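Local coordinates for ferric enterobactin receptor PIRA (Pseudomonas aeruginosa, PDB 5FP2), which probably takes up ferric siderophores such as ferric enterobactin across the outer membrane as a TonB-dependent receptor, at residues V171-P176 and A183-N188; Y204-K209 and N237-G242. All blocks are in the same frame, centred on the assembly; numbering follows the deposited sequence.

Contact 1: V171-P176 and A183-N188; sequences VFTNIP and ATRRAN
The carbonyl oxygen of T184 is gripped by two donors of the opposite strand: N174 N binds T184 O at 2.9 Å, and T173 OG1 reaches it through a weak bond of 3.3 Å. This antiparallel hairpin belongs to the closed barrel of the receptor. T184 N returns a bond to N174 O, and F172 and R186 form the next hydrogen-bonded pair, with R186 N to F172 O at 2.8 Å and F172 N to R186 O at 2.9 Å. On the face carrying F172, N174, T184 and R186, the R186 guanidinium stacks flat but displaced on F172, its centre over CB and NH2 over one ring face near CG and CD2; centres are 4.6 Å apart, planes at 20°. R186 chi1 (56°) and an extended chain to NE carry it back over F172. A salt bridge from NH1 to E129 and a hydrogen bond from NH2 to P53 O help fix its rotation. On the other face R185 bends at chi3 (-67°), turning one guanidinium face to T173, whose CB is 4.0 Å from R185 NH1, while V171 CG1 comes to the edge, near its plane, 4.1 Å from the same NH1.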
loop_
_atom_site.group_PDB
_atom_site.type_symbol
_atom_site.label_atom_id
_atom_site.label_comp_id
_atom_site.label_asym_id
_atom_site.label_seq_id
_atom_site.Cartn_x
_atom_site.Cartn_y
_atom_site.Cartn_z
ATOM N N VAL A 171 -12.949 -2.837 -18.911
ATOM C CA VAL A 171 -14.212 -3.102 -18.255
ATOM C C VAL A 171 -14.179 -4.416 -17.485
ATOM O O VAL A 171 -13.722 -5.446 -17.987
ATOM C CB VAL A 171 -15.379 -3.128 -19.238
ATOM C CG1 VAL A 171 -16.673 -2.901 -18.476
ATOM C CG2 VAL A 171 -15.179 -2.071 -20.307
ATOM N N PHE A 172 -14.708 -4.375 -16.270
ATOM C CA PHE A 172 -14.737 -5.547 -15.412
ATOM C C PHE A 172 -16.098 -5.658 -14.759
ATOM O O PHE A 172 -16.678 -4.652 -14.337
ATOM C CB PHE A 172 -13.674 -5.429 -14.328
ATOM C CG PHE A 172 -13.724 -6.529 -13.311
ATOM C CD1 PHE A 172 -14.583 -6.452 -12.230
ATOM C CD2 PHE A 172 -12.906 -7.629 -13.435
ATOM C CE1 PHE A 172 -14.612 -7.448 -11.276
ATOM C CE2 PHE A 172 -12.939 -8.651 -12.495
ATOM C CZ PHE A 172 -13.779 -8.554 -11.400
ATOM N N THR A 173 -16.573 -6.889 -14.620
ATOM C CA THR A 173 -17.869 -7.121 -14.025
ATOM C C THR A 173 -17.854 -8.460 -13.291
ATOM O O THR A 173 -17.418 -9.484 -13.819
ATOM C CB THR A 173 -18.979 -7.075 -15.087
ATOM O OG1 THR A 173 -20.189 -7.600 -14.541
ATOM C CG2 THR A 173 -18.587 -7.879 -16.309
ATOM N N ASN A 174 -18.250 -8.413 -12.029
ATOM C CA ASN A 174 -18.301 -9.579 -11.192
ATOM C C ASN A 174 -19.739 -9.834 -10.804
ATOM O O ASN A 174 -20.358 -9.006 -10.149
ATOM C CB ASN A 174 -17.469 -9.314 -9.944
ATOM C CG ASN A 174 -17.673 -10.354 -8.877
ATOM O OD1 ASN A 174 -17.160 -11.457 -8.983
ATOM N ND2 ASN A 174 -18.426 -10.010 -7.843
ATOM N N ILE A 175 -20.258 -11.002 -11.166
ATOM C CA ILE A 175 -21.629 -11.375 -10.818
ATOM C C ILE A 175 -21.669 -12.562 -9.844
ATOM O O ILE A 175 -21.360 -13.699 -10.218
ATOM C CB ILE A 175 -22.437 -11.722 -12.083
ATOM C CG1 ILE A 175 -22.501 -10.511 -13.029
ATOM C CG2 ILE A 175 -23.837 -12.179 -11.704
ATOM C CD1 ILE A 175 -22.298 -10.861 -14.486
ATOM N N PRO A 176 -22.053 -12.300 -8.586
ATOM C CA PRO A 176 -22.334 -13.342 -7.604
ATOM C C PRO A 176 -23.371 -14.318 -8.111
ATOM O O PRO A 176 -24.366 -13.907 -8.683
ATOM C CB PRO A 176 -22.919 -12.564 -6.428
ATOM C CG PRO A 176 -22.338 -11.201 -6.540
ATOM C CD PRO A 176 -22.151 -10.948 -8.007
ATOM N N ALA A 183 -24.066 -7.317 -7.658
ATOM C CA ALA A 183 -23.075 -7.339 -8.722
ATOM C C ALA A 183 -22.216 -6.076 -8.732
ATOM O O ALA A 183 -22.536 -5.077 -8.083
ATOM C CB ALA A 183 -23.752 -7.514 -10.066
ATOM N N THR A 184 -21.091 -6.158 -9.432
ATOM C CA THR A 184 -20.193 -5.035 -9.595
ATOM C C THR A 184 -19.802 -4.859 -11.047
ATOM O O THR A 184 -19.578 -5.807 -11.781
ATOM C CB THR A 184 -18.917 -5.187 -8.751
ATOM O OG1 THR A 184 -19.255 -5.098 -7.366
ATOM C CG2 THR A 184 -17.942 -4.087 -9.062
ATOM N N ARG A 185 -19.837 -3.610 -11.485
ATOM C CA ARG A 185 -19.213 -3.225 -12.742
ATOM C C ARG A 185 -18.247 -2.094 -12.489
ATOM O O ARG A 185 -18.593 -1.122 -11.822
ATOM C CB ARG A 185 -20.255 -2.785 -13.761
ATOM C CG ARG A 185 -19.665 -2.577 -15.139
ATOM C CD ARG A 185 -20.740 -2.082 -16.097
ATOM N NE ARG A 185 -21.751 -3.108 -16.344
ATOM C CZ ARG A 185 -21.560 -4.184 -17.105
ATOM N NH1 ARG A 185 -20.372 -4.410 -17.675
ATOM N NH2 ARG A 185 -22.554 -5.057 -17.274
ATOM N N ARG A 186 -17.006 -2.273 -12.921
ATOM C CA ARG A 186 -16.080 -1.163 -12.937
ATOM C C ARG A 186 -15.405 -1.010 -14.291
ATOM O O ARG A 186 -15.527 -1.853 -15.169
ATOM C CB ARG A 186 -15.048 -1.285 -11.809
ATOM C CG ARG A 186 -14.254 -2.584 -11.789
ATOM C CD ARG A 186 -13.152 -2.550 -10.745
ATOM N NE ARG A 186 -12.268 -3.682 -10.932
ATOM C CZ ARG A 186 -11.237 -3.727 -11.772
ATOM N NH1 ARG A 186 -10.817 -2.630 -12.390
ATOM N NH2 ARG A 186 -10.541 -4.870 -11.891
ATOM N N ALA A 187 -14.754 0.127 -14.470
ATOM C CA ALA A 187 -14.527 0.704 -15.794
ATOM C C ALA A 187 -13.479 1.786 -15.633
ATOM O O ALA A 187 -13.621 2.656 -14.779
ATOM C CB ALA A 187 -15.807 1.321 -16.329
ATOM N N ASN A 188 -12.393 1.685 -16.384
ATOM C CA ASN A 188 -11.331 2.663 -16.272
ATOM C C ASN A 188 -10.446 2.753 -17.496
ATOM O O ASN A 188 -10.477 1.908 -18.385
ATOM C CB ASN A 188 -10.468 2.362 -15.060
ATOM C CG ASN A 188 -10.118 0.876 -14.952
ATOM O OD1 ASN A 188 -9.256 0.349 -15.674
ATOM N ND2 ASN A 188 -10.812 0.190 -14.062
#

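Contact 2: Y204-K209 and N237-G242; sequences YGSANK and NRDLSG
Y204 pairs with S241 through two backbone bonds, Y204 N to S241 O at 3.1 Å and S241 N to Y204 O at 2.9 Å. Y204 CG stands between its backbone N and carbonyl carbon (chi1 70°), which brings the ring across to S241; S241 CB, nearest CE1 and CZ, makes an off-centre CH-pi contact 4.1 Å from the ring centroid. P127 and E130 touch the same tyrosine from the plug side. G205 faces L240 in a non-hydrogen-bonded pair, the two CA atoms 4.0 Å apart; on that face L240 CD2 lies against the carbonyl oxygen of Y204. S206 and D239 form the next hydrogen-bonded pair, S206 N to D239 O measuring 2.9 Å, and S206 OG gives D239 OD1 a weak bond of 3.0 Å, with P127 packed against both residues. A207 lies across from R238, whose CG rests 3.5 Å from S206 O as the arginine leaves on the opposite face from S206. N208 pairs with N237, its carbonyl oxygen accepting N237 N at 2.8 Å, while the two CB atoms pack together. Regular antiparallel pairing of neighbouring strands, one face turned to the plug, is typical of the beta-barrel wall of TonB-dependent receptors.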
loop_
_atom_site.group_PDB
_atom_site.type_symbol
_atom_site.label_atom_id
_atom_site.label_comp_id
_atom_site.label_asym_id
_atom_site.label_seq_id
_atom_site.Cartn_x
_atom_site.Cartn_y
_atom_site.Cartn_z
ATOM N N TYR A 204 -5.714 9.235 -15.891
ATOM C CA TYR A 204 -6.429 7.983 -15.588
ATOM C C TYR A 204 -7.620 8.177 -14.654
ATOM O O TYR A 204 -7.707 9.152 -13.900
ATOM C CB TYR A 204 -5.490 6.970 -14.968
ATOM C CG TYR A 204 -5.030 7.316 -13.569
ATOM C CD1 TYR A 204 -5.926 7.364 -12.520
ATOM C CD2 TYR A 204 -3.679 7.469 -13.278
ATOM C CE1 TYR A 204 -5.500 7.606 -11.226
ATOM C CE2 TYR A 204 -3.245 7.780 -12.003
ATOM C CZ TYR A 204 -4.160 7.824 -10.970
ATOM O OH TYR A 204 -3.755 8.093 -9.678
ATOM N N GLY A 205 -8.602 7.294 -14.775
ATOM C CA GLY A 205 -9.895 7.578 -14.172
ATOM C C GLY A 205 -10.760 6.354 -14.225
ATOM O O GLY A 205 -10.351 5.329 -14.812
ATOM N N SER A 206 -11.811 6.352 -13.412
ATOM C CA SER A 206 -12.524 5.109 -13.146
ATOM C C SER A 206 -13.927 5.379 -12.630
ATOM O O SER A 206 -14.195 6.390 -11.976
ATOM C CB SER A 206 -11.744 4.219 -12.168
ATOM O OG SER A 206 -11.933 4.641 -10.827
ATOM N N ALA A 207 -14.813 4.446 -12.926
ATOM C CA ALA A 207 -16.193 4.531 -12.498
ATOM C C ALA A 207 -16.657 3.131 -12.110
ATOM O O ALA A 207 -16.343 2.158 -12.794
ATOM C CB ALA A 207 -17.042 5.091 -13.627
ATOM N N ASN A 208 -17.331 3.033 -10.969
ATOM C CA ASN A 208 -17.432 1.782 -10.214
ATOM C C ASN A 208 -18.784 1.700 -9.541
ATOM O O ASN A 208 -19.158 2.574 -8.771
ATOM C CB ASN A 208 -16.359 1.742 -9.140
ATOM C CG ASN A 208 -14.967 1.600 -9.720
ATOM O OD1 ASN A 208 -14.765 1.705 -10.936
ATOM N ND2 ASN A 208 -14.000 1.295 -8.851
ATOM N N LYS A 209 -19.549 0.675 -9.858
ATOM C CA LYS A 209 -20.920 0.610 -9.386
ATOM C C LYS A 209 -21.067 -0.746 -8.724
ATOM O O LYS A 209 -20.452 -1.712 -9.172
ATOM C CB LYS A 209 -21.865 0.774 -10.570
ATOM C CG LYS A 209 -23.328 0.978 -10.217
ATOM C CD LYS A 209 -24.039 1.826 -11.274
ATOM C CE LYS A 209 -23.248 3.096 -11.625
ATOM N NZ LYS A 209 -24.067 4.256 -12.087
ATOM N N ASN A 237 -18.470 4.849 -7.249
ATOM C CA ASN A 237 -17.239 5.641 -7.183
ATOM C C ASN A 237 -16.840 6.193 -8.530
ATOM O O ASN A 237 -16.864 5.500 -9.537
ATOM C CB ASN A 237 -16.052 4.826 -6.669
ATOM C CG ASN A 237 -16.350 4.128 -5.377
ATOM O OD1 ASN A 237 -16.233 4.715 -4.300
ATOM N ND2 ASN A 237 -16.772 2.870 -5.475
ATOM N N ARG A 238 -16.332 7.411 -8.510
ATOM C CA ARG A 238 -15.715 7.981 -9.685
ATOM C C ARG A 238 -14.444 8.673 -9.233
ATOM O O ARG A 238 -14.413 9.319 -8.178
ATOM C CB ARG A 238 -16.688 8.966 -10.361
ATOM C CG ARG A 238 -16.530 9.035 -11.876
ATOM C CD ARG A 238 -17.829 9.377 -12.580
ATOM N NE ARG A 238 -19.010 8.962 -11.830
ATOM C CZ ARG A 238 -19.849 9.800 -11.219
ATOM N NH1 ARG A 238 -19.652 11.126 -11.230
ATOM N NH2 ARG A 238 -20.913 9.307 -10.592
ATOM N N ASP A 239 -13.375 8.479 -9.987
ATOM C CA ASP A 239 -12.170 9.227 -9.729
ATOM C C ASP A 239 -11.508 9.571 -11.036
ATOM O O ASP A 239 -11.671 8.867 -12.033
ATOM C CB ASP A 239 -11.217 8.447 -8.812
ATOM C CG ASP A 239 -10.624 7.216 -9.472
ATOM O OD1 ASP A 239 -10.397 7.260 -10.710
ATOM O OD2 ASP A 239 -10.332 6.234 -8.737
ATOM N N LEU A 240 -10.809 10.697 -11.033
ATOM C CA LEU A 240 -9.934 11.068 -12.130
ATOM C C LEU A 240 -8.688 11.756 -11.564
ATOM O O LEU A 240 -8.750 12.447 -10.535
ATOM C CB LEU A 240 -10.678 12.004 -13.075
ATOM C CG LEU A 240 -10.309 11.921 -14.557
ATOM C CD1 LEU A 240 -11.275 12.733 -15.427
ATOM C CD2 LEU A 240 -8.874 12.402 -14.745
ATOM N N SER A 241 -7.539 11.510 -12.185
ATOM C CA SER A 241 -6.313 12.194 -11.797
ATOM C C SER A 241 -5.495 12.502 -13.035
ATOM O O SER A 241 -5.372 11.650 -13.912
ATOM C CB SER A 241 -5.477 11.331 -10.863
ATOM O OG SER A 241 -4.317 12.054 -10.455
ATOM N N GLY A 242 -4.986 13.739 -13.124
ATOM C CA GLY A 242 -4.172 14.154 -14.263
ATOM C C GLY A 242 -2.768 14.539 -13.868
ATOM O O GLY A 242 -2.544 15.100 -12.795
#

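In the fold
From the N terminus the chain passes through the plug before entering the barrel at strand 166-176. A short connection leads into strand 184-194, so contact 1 closes the first hairpin of the barrel; strand 166-176 is also bonded on its other edge to strand 708-716, where the last strand seals the cylinder. The chain then turns back into strand 199-210, and contact 2 joins this to strand 235-247 across a longer loop that is partly unmodelled. Contact 1 and contact 2 follow in series, neither nested nor crossing. Strands 184-194 and 199-210 bridge them: R185 O and A187 O probably accept K209 N and A207 N, making four consecutive strands continuous.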